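Local coordinates for cell division control protein 45 cdc45 putative (Entamoeba histolytica, PDB 6CC2) that probably acts in DNA replication as the Cdc45 component of the replicative helicase assembly, and may switch between conformations, at residues C257-L262 / E335-P340. Residues are numbered along the deposited sequence; the frame is centred on the assembly and turned at random.
Sequences CQLMLL and ENLFLP
Cys257 and Phe338 face each other as an antiparallel non-hydrogen-bonded pair, where the end of strand 251-257 meets the start of strand 338-344 in a small mixed sheet. Their side chains lie on one face of that sheet. With chi1 at -177°, Cys257 turns SG away from its own N and makes an oblique sulfur-aromatic contact, 4.7 Å from the centroid of the Phe338 ring. SG also touches Leu337 CD2 at 3.7 Å.

Beyond the pair the chain leaves the sheet through an inverse gamma turn centred on Gln258. Gln258 N still reaches back to Leu337 O at 2.8 Å, in a fairly straight bond (N-H...O 160°). Leu337 CD1 lies over the face of the Gln258 carbonyl group, 3.5 Å from Gln258 C. It also meets Leu259 CD2 at 3.9 Å. Leu259 then begins a type II turn that runs to Leu262. The Gln258 side chain bends at its second torsion, which brings its amide to strand 338-344. There NE2 bonds to Leu339 O at 3.1 Å. Leu339 O lies near the amide plane of Gln258, but NE2 sits above the Leu339 carbonyl plane, 53° out of it.

Helix 315-331 packs on the apolar side chains: Phe321 touches Leu259, Met325 touches Leu337, and Leu322 touches Phe338. Leu339 instead packs on helix 219-233. One residue past Pro340, Ser341 OG forms a further hydrogen bond with Gln258 NE2.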
loop_
_atom_site.group_PDB
_atom_site.type_symbol
_atom_site.label_atom_id
_atom_site.label_comp_id
_atom_site.label_asym_id
_atom_site.label_seq_id
_atom_site.Cartn_x
_atom_site.Cartn_y
_atom_site.Cartn_z
ATOM N N CYS A 257 -13.538 -15.405 -0.205
ATOM C CA CYS A 257 -14.412 -14.231 -0.322
ATOM C C CYS A 257 -13.688 -13.035 0.280
ATOM O O CYS A 257 -13.506 -12.952 1.500
ATOM C CB CYS A 257 -15.740 -14.497 0.384
ATOM S SG CYS A 257 -16.906 -13.137 0.214
ATOM N N GLN A 258 -13.269 -12.102 -0.567
ATOM C CA GLN A 258 -12.253 -11.124 -0.163
ATOM C C GLN A 258 -12.881 -9.897 0.507
ATOM O O GLN A 258 -12.693 -8.758 0.096
ATOM C CB GLN A 258 -11.416 -10.710 -1.368
ATOM C CG GLN A 258 -10.654 -11.870 -1.994
ATOM C CD GLN A 258 -9.711 -12.533 -1.022
ATOM O OE1 GLN A 258 -9.427 -12.004 0.065
ATOM N NE2 GLN A 258 -9.195 -13.685 -1.396
ATOM N N LEU A 259 -13.638 -10.155 1.557
ATOM C CA LEU A 259 -14.068 -9.080 2.459
ATOM C C LEU A 259 -12.948 -8.830 3.463
ATOM O O LEU A 259 -12.322 -9.770 3.968
ATOM C CB LEU A 259 -15.356 -9.450 3.179
ATOM C CG LEU A 259 -16.589 -9.634 2.294
ATOM C CD1 LEU A 259 -17.761 -10.070 3.159
ATOM C CD2 LEU A 259 -16.926 -8.338 1.549
HETATM N N MSE A 260 -12.677 -7.563 3.719
HETATM C CA MSE A 260 -11.512 -7.174 4.519
HETATM C C MSE A 260 -11.492 -7.788 5.899
HETATM O O MSE A 260 -12.398 -7.534 6.726
HETATM C CB MSE A 260 -11.495 -5.612 4.663
HETATM C CG MSE A 260 -10.438 -5.134 5.625
HETATM SE SE MSE A 260 -10.380 -3.166 5.665
HETATM C CE MSE A 260 -12.201 -2.736 5.971
ATOM N N LEU A 261 -10.473 -8.610 6.165
ATOM C CA LEU A 261 -10.217 -9.202 7.470
ATOM C C LEU A 261 -11.406 -9.989 8.026
ATOM O O LEU A 261 -11.539 -10.135 9.232
ATOM C CB LEU A 261 -9.779 -8.126 8.476
ATOM C CG LEU A 261 -8.394 -7.548 8.205
ATOM C CD1 LEU A 261 -8.096 -6.443 9.227
ATOM C CD2 LEU A 261 -7.321 -8.606 8.278
ATOM N N LEU A 262 -12.245 -10.533 7.140
ATOM C CA LEU A 262 -13.460 -11.222 7.563
ATOM C C LEU A 262 -13.198 -12.250 8.667
ATOM O O LEU A 262 -13.889 -12.265 9.682
ATOM C CB LEU A 262 -14.102 -11.885 6.348
ATOM C CG LEU A 262 -15.382 -12.715 6.571
ATOM C CD1 LEU A 262 -16.486 -11.834 7.115
ATOM C CD2 LEU A 262 -15.821 -13.423 5.300
ATOM N N GLU A 335 -18.100 -9.598 -8.992
ATOM C CA GLU A 335 -17.684 -10.996 -9.069
ATOM C C GLU A 335 -16.232 -11.189 -8.680
ATOM O O GLU A 335 -15.853 -12.293 -8.270
ATOM C CB GLU A 335 -17.902 -11.525 -10.490
ATOM C CG GLU A 335 -19.354 -11.503 -10.972
ATOM C CD GLU A 335 -19.769 -10.155 -11.558
ATOM O OE1 GLU A 335 -19.017 -9.164 -11.416
ATOM O OE2 GLU A 335 -20.860 -10.090 -12.165
ATOM N N ASN A 336 -15.400 -10.148 -8.832
ATOM C CA ASN A 336 -14.005 -10.203 -8.384
ATOM C C ASN A 336 -13.882 -10.232 -6.867
ATOM O O ASN A 336 -12.763 -10.232 -6.342
ATOM C CB ASN A 336 -13.203 -9.021 -8.916
ATOM C CG ASN A 336 -12.771 -9.207 -10.348
ATOM O OD1 ASN A 336 -12.740 -10.320 -10.858
ATOM N ND2 ASN A 336 -12.441 -8.105 -11.006
ATOM N N LEU A 337 -14.996 -10.230 -6.139
ATOM C CA LEU A 337 -14.903 -10.460 -4.704
ATOM C C LEU A 337 -14.369 -11.856 -4.411
ATOM O O LEU A 337 -13.754 -12.084 -3.364
ATOM C CB LEU A 337 -16.263 -10.269 -4.059
ATOM C CG LEU A 337 -16.321 -10.452 -2.545
ATOM C CD1 LEU A 337 -15.428 -9.466 -1.834
ATOM C CD2 LEU A 337 -17.751 -10.318 -2.098
ATOM N N PHE A 338 -14.595 -12.808 -5.314
ATOM C CA PHE A 338 -14.152 -14.182 -5.102
ATOM C C PHE A 338 -12.835 -14.359 -5.846
ATOM O O PHE A 338 -12.805 -14.380 -7.085
ATOM C CB PHE A 338 -15.216 -15.169 -5.562
ATOM C CG PHE A 338 -16.484 -15.058 -4.776
ATOM C CD1 PHE A 338 -16.595 -15.659 -3.535
ATOM C CD2 PHE A 338 -17.552 -14.312 -5.259
ATOM C CE1 PHE A 338 -17.764 -15.550 -2.797
ATOM C CE2 PHE A 338 -18.713 -14.199 -4.526
ATOM C CZ PHE A 338 -18.814 -14.821 -3.291
ATOM N N LEU A 339 -11.756 -14.455 -5.090
ATOM C CA LEU A 339 -10.415 -14.641 -5.621
ATOM C C LEU A 339 -9.691 -15.637 -4.729
ATOM O O LEU A 339 -9.991 -15.735 -3.535
ATOM C CB LEU A 339 -9.619 -13.327 -5.641
ATOM C CG LEU A 339 -10.185 -12.194 -6.495
ATOM C CD1 LEU A 339 -9.371 -10.923 -6.209
ATOM C CD2 LEU A 339 -10.132 -12.524 -7.952
ATOM N N PRO A 340 -8.713 -16.359 -5.269
ATOM C CA PRO A 340 -7.911 -17.249 -4.420
ATOM C C PRO A 340 -7.122 -16.461 -3.386
ATOM O O PRO A 340 -6.628 -15.369 -3.655
ATOM C CB PRO A 340 -6.985 -17.959 -5.420
ATOM C CG PRO A 340 -6.877 -17.017 -6.579
ATOM C CD PRO A 340 -8.264 -16.377 -6.674
#